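Local coordinates for T-lymphoma invasion and metastasis-inducing protein 1 (PDB 4K2P) that probably acts as a Rac guanine nucleotide exchange factor whose PH and coiled-coil region binds phosphoinositides and partner proteins such as Par-3, at residues A[26-31]-A[226-231]; A[75-80]-A[232-237]; A[139-144]-A[194-199]; A[150-155]-A[183-188]. The protein carries 5 engineered substitutions. One frame throughout, in Å; residues are numbered along the deposited sequence.

Interaction 1: A[26-31]-A[226-231]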
loop_
_atom_site.group_PDB
_atom_site.type_symbol
_atom_site.label_atom_id
_atom_site.label_comp_id
_atom_site.label_asym_id
_atom_site.label_seq_id
_atom_site.Cartn_x
_atom_site.Cartn_y
_atom_site.Cartn_z
ATOM N N LYS A 26 -16.969 -0.868 -1.082
ATOM C CA LYS A 26 -15.644 -0.814 -1.705
ATOM C C LYS A 26 -15.191 0.611 -2.023
ATOM O O LYS A 26 -14.405 0.815 -2.948
ATOM C CB LYS A 26 -15.618 -1.659 -2.986
ATOM C CG LYS A 26 -16.123 -3.084 -2.814
ATOM C CD LYS A 26 -16.187 -3.810 -4.152
ATOM C CE LYS A 26 -16.745 -5.226 -4.007
ATOM N NZ LYS A 26 -15.838 -6.123 -3.232
ATOM N N LYS A 27 -15.656 1.585 -1.241
ATOM C CA LYS A 27 -15.329 2.989 -1.485
ATOM C C LYS A 27 -14.186 3.477 -0.614
ATOM O O LYS A 27 -14.019 3.020 0.495
ATOM C CB LYS A 27 -16.539 3.886 -1.214
ATOM C CG LYS A 27 -17.724 3.702 -2.139
ATOM C CD LYS A 27 -18.688 4.885 -2.022
ATOM C CE LYS A 27 -19.224 5.097 -0.597
ATOM N NZ LYS A 27 -20.230 4.073 -0.187
ATOM N N VAL A 28 -13.343 4.337 -1.165
ATOM C CA VAL A 28 -12.367 5.071 -0.379
ATOM C C VAL A 28 -12.820 6.526 -0.325
ATOM O O VAL A 28 -13.313 7.047 -1.323
ATOM C CB VAL A 28 -10.954 4.980 -0.969
ATOM C CG1 VAL A 28 -9.980 5.757 -0.110
ATOM C CG2 VAL A 28 -10.516 3.525 -1.065
ATOM N N GLU A 29 -12.674 7.166 0.829
ATOM C CA GLU A 29 -12.971 8.591 0.975
ATOM C C GLU A 29 -11.836 9.279 1.715
ATOM O O GLU A 29 -11.103 8.647 2.472
ATOM C CB GLU A 29 -14.280 8.816 1.724
ATOM C CG GLU A 29 -15.517 8.440 0.924
ATOM C CD GLU A 29 -16.789 8.682 1.702
ATOM O OE1 GLU A 29 -16.694 9.188 2.842
ATOM O OE2 GLU A 29 -17.879 8.359 1.184
ATOM N N SER A 30 -11.687 10.578 1.501
ATOM C CA SER A 30 -10.731 11.353 2.271
ATOM C C SER A 30 -11.198 11.502 3.707
ATOM O O SER A 30 -12.396 11.580 3.972
ATOM C CB SER A 30 -10.523 12.732 1.649
ATOM O OG SER A 30 -9.624 12.652 0.562
ATOM N N ALA A 31 -10.246 11.539 4.630
ATOM C CA ALA A 31 -10.547 11.760 6.034
ATOM C C ALA A 31 -10.934 13.221 6.211
ATOM O O ALA A 31 -10.577 14.060 5.388
ATOM C CB ALA A 31 -9.362 11.412 6.908
ATOM N N GLY A 226 -8.987 11.536 -8.502
ATOM C CA GLY A 226 -9.365 12.927 -8.655
ATOM C C GLY A 226 -10.409 13.308 -7.621
ATOM O O GLY A 226 -10.366 14.391 -7.037
ATOM N N ARG A 227 -11.339 12.391 -7.377
ATOM C CA ARG A 227 -12.384 12.604 -6.388
ATOM C C ARG A 227 -11.770 12.731 -4.992
ATOM O O ARG A 227 -12.217 13.536 -4.183
ATOM C CB ARG A 227 -13.398 11.460 -6.446
ATOM C CG ARG A 227 -14.441 11.468 -5.340
ATOM C CD ARG A 227 -15.380 10.274 -5.466
ATOM N NE ARG A 227 -14.640 9.014 -5.468
ATOM C CZ ARG A 227 -14.042 8.494 -4.401
ATOM N NH1 ARG A 227 -14.082 9.137 -3.236
ATOM N NH2 ARG A 227 -13.390 7.341 -4.502
ATOM N N LEU A 228 -10.741 11.933 -4.722
ATOM C CA LEU A 228 -10.066 11.951 -3.430
ATOM C C LEU A 228 -9.200 13.190 -3.215
ATOM O O LEU A 228 -8.897 13.543 -2.076
ATOM C CB LEU A 228 -9.183 10.713 -3.280
ATOM C CG LEU A 228 -9.862 9.370 -3.081
ATOM C CD1 LEU A 228 -8.813 8.283 -3.110
ATOM C CD2 LEU A 228 -10.632 9.357 -1.777
ATOM N N GLY A 229 -8.799 13.844 -4.300
ATOM C CA GLY A 229 -7.942 15.009 -4.188
ATOM C C GLY A 229 -6.473 14.656 -4.052
ATOM O O GLY A 229 -5.681 15.473 -3.585
ATOM N N ILE A 230 -6.105 13.433 -4.423
ATOM C CA ILE A 230 -4.719 12.996 -4.299
ATOM C C ILE A 230 -4.376 11.922 -5.341
ATOM O O ILE A 230 -5.072 10.928 -5.467
ATOM C CB ILE A 230 -4.436 12.470 -2.852
ATOM C CG1 ILE A 230 -3.017 11.915 -2.716
ATOM C CG2 ILE A 230 -5.478 11.440 -2.425
ATOM C CD1 ILE A 230 -1.939 12.947 -2.931
ATOM N N PHE A 231 -3.310 12.170 -6.099
ATOM C CA PHE A 231 -2.740 11.214 -7.042
ATOM C C PHE A 231 -1.380 10.804 -6.527
ATOM O O PHE A 231 -0.409 11.546 -6.660
ATOM C CB PHE A 231 -2.585 11.812 -8.444
ATOM C CG PHE A 231 -3.877 12.160 -9.111
ATOM C CD1 PHE A 231 -4.557 13.319 -8.777
ATOM C CD2 PHE A 231 -4.406 11.333 -10.088
ATOM C CE1 PHE A 231 -5.748 13.646 -9.406
ATOM C CE2 PHE A 231 -5.596 11.654 -10.720
ATOM C CZ PHE A 231 -6.270 12.804 -10.376
#
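A Schellman motif ends the helix 219-228 just where Arg227 and Leu228 meet strand 27-30 of the PH-domain sheet, so this contact docks a helix C-terminus of the CC-Ex region on a strand. Gly229, with phi 83°, is the C-prime residue: its N bonds to Gly226 O and Ile230 N reaches back to Met225 O. The turn leaves the carbonyl of Leu228 facing the strand, and Ser30 OG donates a weak hydrogen bond to Leu228 O at 2.9 Å. One residue earlier, Arg227 grips a single backbone oxygen with both terminal nitrogens. NH1 lies 2.9 Å from Val28 O, in the carbonyl plane, with the oxygen tilted a little from the guanidinium plane; NH2 adds a weak second bond to Val28 O at 3.2 Å. The chain of Arg227 runs straight through CG and CD and then bends at chi3 (56°), which turns the guanidinium to the strand. The carboxylate of Glu29 keeps apart from this group and pairs instead with Lys23. Leu228 and Val28 cross at about a right angle, and both also pack on Leu20 of strand 10-23 and Leu239 of helix 233-241. Leu228 CD2 lies between the two polar links, where it meets Val28 CG1 at 4.0 Å and also sits 3.6 Å from Val28 O.

Interaction 2: A[75-80]-A[232-237]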
loop_
_atom_site.group_PDB
_atom_site.type_symbol
_atom_site.label_atom_id
_atom_site.label_comp_id
_atom_site.label_asym_id
_atom_site.label_seq_id
_atom_site.Cartn_x
_atom_site.Cartn_y
_atom_site.Cartn_z
ATOM N N ILE A 75 1.744 -0.682 2.294
ATOM C CA ILE A 75 2.821 0.029 1.629
ATOM C C ILE A 75 3.080 1.306 2.418
ATOM O O ILE A 75 2.156 1.951 2.886
ATOM C CB ILE A 75 2.478 0.379 0.160
ATOM C CG1 ILE A 75 2.371 -0.889 -0.691
ATOM C CG2 ILE A 75 3.541 1.299 -0.439
ATOM C CD1 ILE A 75 1.767 -0.659 -2.087
ATOM N N VAL A 76 4.343 1.683 2.536
ATOM C CA VAL A 76 4.714 2.926 3.171
ATOM C C VAL A 76 5.525 3.694 2.138
ATOM O O VAL A 76 6.379 3.118 1.464
ATOM C CB VAL A 76 5.523 2.727 4.470
ATOM C CG1 VAL A 76 5.644 4.043 5.220
ATOM C CG2 VAL A 76 4.870 1.681 5.362
ATOM N N GLN A 77 5.234 4.986 2.013
ATOM C CA GLN A 77 5.903 5.876 1.064
ATOM C C GLN A 77 6.259 7.193 1.737
ATOM O O GLN A 77 5.435 7.779 2.423
ATOM C CB GLN A 77 5.008 6.174 -0.144
ATOM C CG GLN A 77 4.692 4.983 -1.028
ATOM C CD GLN A 77 5.844 4.621 -1.934
ATOM O OE1 GLN A 77 6.034 5.222 -2.993
ATOM N NE2 GLN A 77 6.612 3.623 -1.532
ATOM N N ALA A 78 7.476 7.670 1.526
ATOM C CA ALA A 78 7.817 9.045 1.854
ATOM C C ALA A 78 6.907 9.987 1.086
ATOM O O ALA A 78 6.481 9.676 -0.023
ATOM C CB ALA A 78 9.267 9.333 1.521
ATOM N N VAL A 79 6.603 11.128 1.691
ATOM C CA VAL A 79 5.823 12.177 1.044
ATOM C C VAL A 79 6.609 13.471 1.122
ATOM O O VAL A 79 6.171 14.435 1.742
ATOM C CB VAL A 79 4.442 12.373 1.696
ATOM C CG1 VAL A 79 3.549 13.219 0.791
ATOM C CG2 VAL A 79 3.788 11.028 1.979
ATOM N N PRO A 80 7.782 13.510 0.484
ATOM C CA PRO A 80 8.583 14.731 0.572
ATOM C C PRO A 80 7.888 15.917 -0.095
ATOM O O PRO A 80 8.288 17.053 0.106
ATOM C CB PRO A 80 9.870 14.361 -0.170
ATOM C CG PRO A 80 9.466 13.279 -1.096
ATOM C CD PRO A 80 8.407 12.501 -0.383
ATOM N N SER A 232 -1.310 9.611 -5.960
ATOM C CA SER A 232 -0.079 9.116 -5.375
ATOM C C SER A 232 -0.142 7.602 -5.294
ATOM O O SER A 232 -1.199 7.006 -5.470
ATOM C CB SER A 232 0.125 9.700 -3.984
ATOM O OG SER A 232 -0.841 9.143 -3.103
ATOM N N VAL A 233 0.998 6.982 -5.038
ATOM C CA VAL A 233 1.046 5.551 -4.805
ATOM C C VAL A 233 0.101 5.184 -3.672
ATOM O O VAL A 233 -0.541 4.152 -3.725
ATOM C CB VAL A 233 2.476 5.087 -4.479
ATOM C CG1 VAL A 233 2.494 3.622 -4.041
ATOM C CG2 VAL A 233 3.361 5.276 -5.700
ATOM N N SER A 234 0.003 6.036 -2.657
ATOM C CA SER A 234 -0.815 5.723 -1.485
ATOM C C SER A 234 -2.313 5.682 -1.789
ATOM O O SER A 234 -3.023 4.821 -1.272
ATOM C CB SER A 234 -0.550 6.730 -0.365
ATOM O OG SER A 234 0.783 6.622 0.091
ATOM N N SER A 235 -2.804 6.618 -2.596
ATOM C CA SER A 235 -4.221 6.637 -2.942
ATOM C C SER A 235 -4.549 5.536 -3.961
ATOM O O SER A 235 -5.628 4.957 -3.937
ATOM C CB SER A 235 -4.620 8.011 -3.483
ATOM O OG SER A 235 -3.929 8.308 -4.681
ATOM N N PHE A 236 -3.600 5.264 -4.847
ATOM C CA PHE A 236 -3.721 4.200 -5.836
ATOM C C PHE A 236 -3.875 2.884 -5.088
ATOM O O PHE A 236 -4.787 2.107 -5.352
ATOM C CB PHE A 236 -2.481 4.197 -6.740
ATOM C CG PHE A 236 -2.555 3.263 -7.920
ATOM C CD1 PHE A 236 -3.712 2.563 -8.232
ATOM C CD2 PHE A 236 -1.447 3.095 -8.727
ATOM C CE1 PHE A 236 -3.754 1.712 -9.327
ATOM C CE2 PHE A 236 -1.488 2.250 -9.827
ATOM C CZ PHE A 236 -2.641 1.555 -10.121
ATOM N N HIS A 237 -2.995 2.670 -4.114
ATOM C CA HIS A 237 -3.017 1.459 -3.314
ATOM C C HIS A 237 -4.317 1.358 -2.548
ATOM O O HIS A 237 -4.905 0.296 -2.495
ATOM C CB HIS A 237 -1.849 1.394 -2.333
ATOM C CG HIS A 237 -1.813 0.116 -1.556
ATOM N ND1 HIS A 237 -1.354 0.031 -0.259
ATOM C CD2 HIS A 237 -2.202 -1.135 -1.895
ATOM C CE1 HIS A 237 -1.455 -1.214 0.165
ATOM N NE2 HIS A 237 -1.970 -1.941 -0.809
HETATM O O HOH W 1 1.538 4.139 1.008
#
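One face of the His237 imidazole is covered by Ile75, whose CD1 sits over the middle of the ring, 3.7 Å from the centroid and 14° off the ring normal, a CH-pi contact. On the same face, displaced toward ND1, Ile75 CG1 lies 3.9 Å from His237 ND1, and that nitrogen is hydrogen-bonded to Ser92 OG of the adjacent strand, which helps fix the rotation of the ring beneath the methyl group. The amide of Gln77 is the second flat group. Its chain folds back at chi2 (-77°), bringing NE2 to Val76 O at 3.0 Å; the donor stands above that carbonyl plane. The same fold lays the side chain crosswise on Val233: its CG is 4.0 Å from Val233 CG1, and amide oxygen OE1 rests 3.8 Å from Val233 CG2. No direct hydrogen bond joins the segments, but a water bridges them: it donates to Ile75 O and lies 2.8 Å from Ser234 OG. Ser232 N-caps the helix, its OG accepting from Ser235 N. This buried contact sets the start of helix 233-241 nearly antiparallel to strand 75-78 of the PH-domain sheet, with Pro210 beside Gln77 and Val233, Met190 of helix 168-203 against His237, and helix 106-128 packed on Val76.

Interaction 3: A[139-144]-A[194-199]; sequences SEIKKL and RFRCYL
The helical segments 139-144 and 194-199 run antiparallel, their axes 9.9 Å apart at closest approach and crossing at -158°, with Ile141 and Phe195 nearest in the backbone at 6.6 Å between CA atoms. This is a pairing within the long antiparallel helical hairpin of the coiled-coil region; between these two segments the contacts are packing, with no hydrogen bond across. Phe195 presents one ring face to Glu140, whose CB stands over the centre, 4.2 Å from the centroid and 7° off the normal. Leu144 comes to the same ring obliquely, its CD1 3.5 Å from Phe195 CD2. Ile141 slides past Phe195 in the opposite direction, CG1 to Phe195 CB at 3.7 Å. With CG1 anti to the carbonyl carbon (chi1 -78°) and chi2 extended, Ile141 carries CD1 onward to Leu199 CD2, 3.9 Å away, and to the aliphatic start of Arg196, whose CG lies 4.1 Å off. The charged end of Arg196 travels further along the partner helix and forms a salt bridge with Glu145. Phe195 also packs on Leu137 of helix 133-161 and on Val124 of helix 106-128, so the hairpin here rests against the long helix of the PH domain, while Arg194 and Cys197 turn to Ile75 and Gln77 of strand 75-78.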
loop_
_atom_site.group_PDB
_atom_site.type_symbol
_atom_site.label_atom_id
_atom_site.label_comp_id
_atom_site.label_asym_id
_atom_site.label_seq_id
_atom_site.Cartn_x
_atom_site.Cartn_y
_atom_site.Cartn_z
ATOM N N SER A 139 10.440 -15.040 -5.361
ATOM C CA SER A 139 9.598 -16.032 -6.005
ATOM C C SER A 139 8.217 -15.464 -6.316
ATOM O O SER A 139 7.675 -15.689 -7.396
ATOM C CB SER A 139 9.470 -17.269 -5.118
ATOM O OG SER A 139 8.509 -18.164 -5.649
ATOM N N GLU A 140 7.664 -14.715 -5.365
ATOM C CA GLU A 140 6.342 -14.116 -5.510
ATOM C C GLU A 140 6.384 -13.025 -6.570
ATOM O O GLU A 140 5.396 -12.761 -7.264
ATOM C CB GLU A 140 5.864 -13.549 -4.175
ATOM C CG GLU A 140 5.500 -14.609 -3.154
ATOM C CD GLU A 140 4.302 -15.443 -3.576
ATOM O OE1 GLU A 140 3.220 -14.867 -3.802
ATOM O OE2 GLU A 140 4.444 -16.678 -3.679
ATOM N N ILE A 141 7.543 -12.392 -6.679
ATOM C CA ILE A 141 7.766 -11.360 -7.670
ATOM C C ILE A 141 7.758 -12.017 -9.048
ATOM O O ILE A 141 7.098 -11.540 -9.966
ATOM C CB ILE A 141 9.095 -10.612 -7.390
ATOM C CG1 ILE A 141 8.885 -9.619 -6.244
ATOM C CG2 ILE A 141 9.618 -9.896 -8.634
ATOM C CD1 ILE A 141 10.161 -9.055 -5.663
ATOM N N LYS A 142 8.453 -13.141 -9.171
ATOM C CA LYS A 142 8.499 -13.871 -10.430
ATOM C C LYS A 142 7.103 -14.313 -10.852
ATOM O O LYS A 142 6.742 -14.224 -12.028
ATOM C CB LYS A 142 9.417 -15.087 -10.317
ATOM C CG LYS A 142 10.903 -14.750 -10.274
ATOM C CD LYS A 142 11.750 -16.016 -10.257
ATOM C CE LYS A 142 13.238 -15.710 -10.110
ATOM N NZ LYS A 142 13.611 -15.368 -8.700
ATOM N N LYS A 143 6.307 -14.763 -9.891
ATOM C CA LYS A 143 4.966 -15.241 -10.192
ATOM C C LYS A 143 4.089 -14.120 -10.708
ATOM O O LYS A 143 3.337 -14.306 -11.667
ATOM C CB LYS A 143 4.325 -15.879 -8.961
ATOM C CG LYS A 143 4.837 -17.275 -8.671
ATOM C CD LYS A 143 4.158 -17.861 -7.450
ATOM C CE LYS A 143 4.806 -19.168 -7.025
ATOM N NZ LYS A 143 4.156 -19.722 -5.802
ATOM N N LEU A 144 4.209 -12.952 -10.090
ATOM C CA LEU A 144 3.425 -11.798 -10.489
ATOM C C LEU A 144 3.795 -11.323 -11.884
ATOM O O LEU A 144 2.932 -10.897 -12.632
ATOM C CB LEU A 144 3.600 -10.655 -9.488
ATOM C CG LEU A 144 2.732 -10.791 -8.240
ATOM C CD1 LEU A 144 3.286 -9.914 -7.119
ATOM C CD2 LEU A 144 1.293 -10.427 -8.564
ATOM N N ARG A 194 4.648 -3.616 -4.290
ATOM C CA ARG A 194 4.643 -3.856 -2.860
ATOM C C ARG A 194 5.721 -4.865 -2.467
ATOM O O ARG A 194 6.466 -4.642 -1.512
ATOM C CB ARG A 194 3.264 -4.339 -2.418
ATOM C CG ARG A 194 3.146 -4.565 -0.926
ATOM C CD ARG A 194 1.701 -4.544 -0.465
ATOM N NE ARG A 194 0.890 -5.582 -1.103
ATOM C CZ ARG A 194 0.878 -6.861 -0.740
ATOM N NH1 ARG A 194 1.661 -7.286 0.238
ATOM N NH2 ARG A 194 0.099 -7.727 -1.376
ATOM N N PHE A 195 5.817 -5.967 -3.203
ATOM C CA PHE A 195 6.818 -6.976 -2.894
ATOM C C PHE A 195 8.203 -6.422 -3.155
ATOM O O PHE A 195 9.149 -6.765 -2.455
ATOM C CB PHE A 195 6.583 -8.263 -3.688
ATOM C CG PHE A 195 5.477 -9.114 -3.136
ATOM C CD1 PHE A 195 5.621 -9.739 -1.913
ATOM C CD2 PHE A 195 4.297 -9.291 -3.831
ATOM C CE1 PHE A 195 4.609 -10.524 -1.392
ATOM C CE2 PHE A 195 3.279 -10.078 -3.308
ATOM C CZ PHE A 195 3.439 -10.691 -2.089
ATOM N N ARG A 196 8.326 -5.547 -4.147
ATOM C CA ARG A 196 9.610 -4.921 -4.428
ATOM C C ARG A 196 9.995 -3.942 -3.323
ATOM O O ARG A 196 11.176 -3.706 -3.073
ATOM C CB ARG A 196 9.579 -4.216 -5.778
ATOM C CG ARG A 196 9.773 -5.161 -6.941
ATOM C CD ARG A 196 9.668 -4.451 -8.272
ATOM N NE ARG A 196 9.938 -5.375 -9.369
ATOM C CZ ARG A 196 9.483 -5.237 -10.609
ATOM N NH1 ARG A 196 8.702 -4.213 -10.930
ATOM N NH2 ARG A 196 9.805 -6.136 -11.529
ATOM N N CYS A 197 9.000 -3.370 -2.665
ATOM C CA CYS A 197 9.267 -2.518 -1.521
ATOM C C CYS A 197 9.809 -3.360 -0.375
ATOM O O CYS A 197 10.777 -2.977 0.288
ATOM C CB CYS A 197 8.006 -1.779 -1.077
ATOM S SG CYS A 197 7.575 -0.356 -2.084
ATOM N N TYR A 198 9.173 -4.506 -0.139
ATOM C CA TYR A 198 9.572 -5.402 0.950
ATOM C C TYR A 198 10.982 -5.909 0.730
ATOM O O TYR A 198 11.800 -5.955 1.647
ATOM C CB TYR A 198 8.627 -6.598 1.049
ATOM C CG TYR A 198 7.193 -6.272 1.379
ATOM C CD1 TYR A 198 6.792 -4.977 1.709
ATOM C CD2 TYR A 198 6.233 -7.268 1.357
ATOM C CE1 TYR A 198 5.469 -4.701 2.011
ATOM C CE2 TYR A 198 4.929 -7.005 1.653
ATOM C CZ TYR A 198 4.542 -5.721 1.972
ATOM O OH TYR A 198 3.222 -5.496 2.268
ATOM N N LEU A 199 11.258 -6.292 -0.507
ATOM C CA LEU A 199 12.548 -6.860 -0.857
ATOM C C LEU A 199 13.632 -5.809 -0.706
ATOM O O LEU A 199 14.716 -6.098 -0.213
ATOM C CB LEU A 199 12.535 -7.406 -2.285
ATOM C CG LEU A 199 13.836 -8.065 -2.748
ATOM C CD1 LEU A 199 14.202 -9.257 -1.870
ATOM C CD2 LEU A 199 13.725 -8.489 -4.195
#

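Interaction 4: A[150-155]-A[183-188]. Engineered in segment 150-155: Leu154 (natural residue Met). With CA (calcium ion), chain E.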
loop_
_atom_site.group_PDB
_atom_site.type_symbol
_atom_site.label_atom_id
_atom_site.label_comp_id
_atom_site.label_asym_id
_atom_site.label_seq_id
_atom_site.Cartn_x
_atom_site.Cartn_y
_atom_site.Cartn_z
ATOM N N MET A 150 0.912 -12.700 -18.986
ATOM C CA MET A 150 -0.215 -13.449 -19.523
ATOM C C MET A 150 -1.428 -12.536 -19.726
ATOM O O MET A 150 -2.004 -12.508 -20.811
ATOM C CB MET A 150 -0.556 -14.623 -18.592
ATOM C CG MET A 150 -1.768 -15.444 -19.013
ATOM S SD MET A 150 -1.617 -16.102 -20.690
ATOM C CE MET A 150 -0.270 -17.259 -20.472
ATOM N N ASP A 151 -1.796 -11.760 -18.708
ATOM C CA ASP A 151 -2.990 -10.923 -18.822
ATOM C C ASP A 151 -2.788 -9.763 -19.799
ATOM O O ASP A 151 -3.750 -9.299 -20.414
ATOM C CB ASP A 151 -3.412 -10.392 -17.451
ATOM C CG ASP A 151 -4.309 -11.360 -16.705
ATOM O OD1 ASP A 151 -4.288 -12.569 -17.037
ATOM O OD2 ASP A 151 -5.022 -10.918 -15.776
ATOM N N GLU A 152 -1.545 -9.316 -19.968
ATOM C CA GLU A 152 -1.243 -8.287 -20.960
ATOM C C GLU A 152 -1.454 -8.833 -22.368
ATOM O O GLU A 152 -1.962 -8.149 -23.246
ATOM C CB GLU A 152 0.193 -7.780 -20.818
ATOM C CG GLU A 152 0.353 -6.680 -19.790
ATOM C CD GLU A 152 1.793 -6.249 -19.613
ATOM O OE1 GLU A 152 2.697 -6.920 -20.155
ATOM O OE2 GLU A 152 2.022 -5.248 -18.909
ATOM N N LYS A 153 -1.035 -10.069 -22.574
ATOM C CA LYS A 153 -1.125 -10.707 -23.873
ATOM C C LYS A 153 -2.570 -11.024 -24.226
ATOM O O LYS A 153 -2.981 -10.866 -25.368
ATOM C CB LYS A 153 -0.271 -11.966 -23.888
ATOM C CG LYS A 153 1.208 -11.663 -24.033
ATOM C CD LYS A 153 2.058 -12.907 -23.870
ATOM C CE LYS A 153 3.521 -12.597 -24.117
ATOM N NZ LYS A 153 4.378 -13.782 -23.864
ATOM N N LEU A 154 -3.335 -11.473 -23.239
ATOM C CA LEU A 154 -4.735 -11.802 -23.442
ATOM C C LEU A 154 -5.503 -10.532 -23.773
ATOM O O LEU A 154 -6.335 -10.520 -24.679
ATOM C CB LEU A 154 -5.317 -12.502 -22.210
ATOM C CG LEU A 154 -4.854 -13.944 -21.997
ATOM C CD1 LEU A 154 -5.129 -14.420 -20.565
ATOM C CD2 LEU A 154 -5.533 -14.877 -23.000
ATOM N N LYS A 155 -5.193 -9.448 -23.072
ATOM C CA LYS A 155 -5.860 -8.173 -23.297
ATOM C C LYS A 155 -5.546 -7.629 -24.694
ATOM O O LYS A 155 -6.413 -7.062 -25.364
ATOM C CB LYS A 155 -5.448 -7.168 -22.213
ATOM C CG LYS A 155 -6.059 -5.777 -22.359
ATOM C CD LYS A 155 -5.689 -4.893 -21.183
ATOM C CE LYS A 155 -6.187 -3.478 -21.355
ATOM N NZ LYS A 155 -5.190 -2.629 -22.071
ATOM N N GLN A 183 -8.204 -4.334 -14.886
ATOM C CA GLN A 183 -8.301 -4.308 -13.441
ATOM C C GLN A 183 -7.344 -5.311 -12.784
ATOM O O GLN A 183 -6.738 -5.015 -11.748
ATOM C CB GLN A 183 -9.748 -4.579 -13.040
ATOM C CG GLN A 183 -10.102 -4.140 -11.647
ATOM C CD GLN A 183 -11.497 -3.559 -11.562
ATOM O OE1 GLN A 183 -12.355 -4.077 -10.848
ATOM N NE2 GLN A 183 -11.729 -2.470 -12.286
ATOM N N ASN A 184 -7.207 -6.487 -13.394
ATOM C CA ASN A 184 -6.292 -7.515 -12.905
ATOM C C ASN A 184 -4.875 -6.993 -12.916
ATOM O O ASN A 184 -4.098 -7.257 -12.007
ATOM C CB ASN A 184 -6.353 -8.787 -13.750
ATOM C CG ASN A 184 -7.633 -9.563 -13.560
ATOM O OD1 ASN A 184 -8.422 -9.279 -12.668
ATOM N ND2 ASN A 184 -7.837 -10.569 -14.397
ATOM N N LEU A 185 -4.548 -6.261 -13.975
ATOM C CA LEU A 185 -3.201 -5.760 -14.180
ATOM C C LEU A 185 -2.883 -4.647 -13.177
ATOM O O LEU A 185 -1.753 -4.540 -12.719
ATOM C CB LEU A 185 -3.033 -5.285 -15.627
ATOM C CG LEU A 185 -2.920 -6.435 -16.627
ATOM C CD1 LEU A 185 -3.103 -5.960 -18.062
ATOM C CD2 LEU A 185 -1.584 -7.137 -16.483
ATOM N N GLU A 186 -3.880 -3.849 -12.813
ATOM C CA GLU A 186 -3.709 -2.858 -11.756
ATOM C C GLU A 186 -3.350 -3.524 -10.442
ATOM O O GLU A 186 -2.466 -3.062 -9.724
ATOM C CB GLU A 186 -4.972 -2.040 -11.544
ATOM C CG GLU A 186 -5.205 -0.945 -12.544
ATOM C CD GLU A 186 -6.426 -0.125 -12.175
ATOM O OE1 GLU A 186 -7.481 -0.733 -11.897
ATOM O OE2 GLU A 186 -6.327 1.116 -12.119
ATOM N N GLN A 187 -4.061 -4.604 -10.139
ATOM C CA GLN A 187 -3.870 -5.359 -8.908
ATOM C C GLN A 187 -2.490 -6.004 -8.895
ATOM O O GLN A 187 -1.795 -5.967 -7.883
ATOM C CB GLN A 187 -4.968 -6.415 -8.774
ATOM C CG GLN A 187 -4.830 -7.394 -7.605
ATOM C CD GLN A 187 -5.101 -6.753 -6.260
ATOM O OE1 GLN A 187 -6.253 -6.476 -5.914
ATOM N NE2 GLN A 187 -4.044 -6.531 -5.481
ATOM N N PHE A 188 -2.092 -6.574 -10.028
ATOM C CA PHE A 188 -0.828 -7.286 -10.133
ATOM C C PHE A 188 0.349 -6.324 -10.001
ATOM O O PHE A 188 1.348 -6.653 -9.363
ATOM C CB PHE A 188 -0.711 -8.034 -11.466
ATOM C CG PHE A 188 -1.611 -9.239 -11.597
ATOM C CD1 PHE A 188 -2.049 -9.943 -10.486
ATOM C CD2 PHE A 188 -1.997 -9.684 -12.849
ATOM C CE1 PHE A 188 -2.868 -11.055 -10.627
ATOM C CE2 PHE A 188 -2.818 -10.790 -12.989
ATOM C CZ PHE A 188 -3.246 -11.477 -11.873
HETATM CA CA CA E . -10.023 -9.298 -11.000
HETATM O O HOH W 2 -10.453 -10.379 -8.854
HETATM O O HOH W 3 -10.829 -7.691 -12.568
HETATM O O HOH W 4 -12.403 -9.728 -11.221
HETATM O O HOH W 5 -8.127 -8.280 -9.858
HETATM O O HOH W 6 -9.447 -11.616 -11.548
#
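The helical segments 150-155 and 183-188 lie antiparallel, 10.0 Å between axes at closest approach with a crossing angle of -159°, and Asp151 and Leu185 come closest in the backbone. Leu185 projects between the side chains opposite: its CD2 touches Asp151 CB and Glu152 CG, each at 3.9 Å, while CD1 lies against Lys155 CD at 4.2 Å. Glu152 meets it with its CG rather than its carboxylate, crossing the leucine at about a right angle. Both segments belong to the antiparallel coiled-coil hairpin formed by helices 133-161 and 168-203, and this contact joins its two helices about 19 Å from the chain's centre. The polar pairing is between Asp151 and Asn184. Asn184 ND2 donates to Asp151 OD2 at 3.2 Å, the oxygen being met nearly along its C-O axis and lying in the amide plane, with the carboxylate and amide planes 30° apart; as a second-shell residue Asp151 probably helps orient the amide. Asp151 OD2 also sits 3.6 Å from Phe188 CE2, approaching that ring obliquely. The other end of the Asn184 amide coordinates a calcium ion, OD1 to the metal at 2.3 Å, and five waters complete six ligands.

In the fold
Interactions 3 and 4 are two levels of one hairpin, built from helices 133-161 and 168-203, with centres 16 Å apart and Leu144 CD2 of one touching Phe188 O of the other at 3.9 Å. Interactions 1 and 2 join the C-terminal helices 219-228 and 233-241 to the PH-domain sheet; they lie 13 Å apart between centres and are linked by a probable hydrogen bond, Ser235 OG to Ile230 O. Interaction 2 is the meeting point: Ile75 CG1 packs on Arg194 CD of interaction 3 at 3.7 Å, and Phe236 reaches Glu186 of interaction 4. The calcium ion held by Asn184 in interaction 4 is about 12 Å from the side chain of Leu144 in interaction 3.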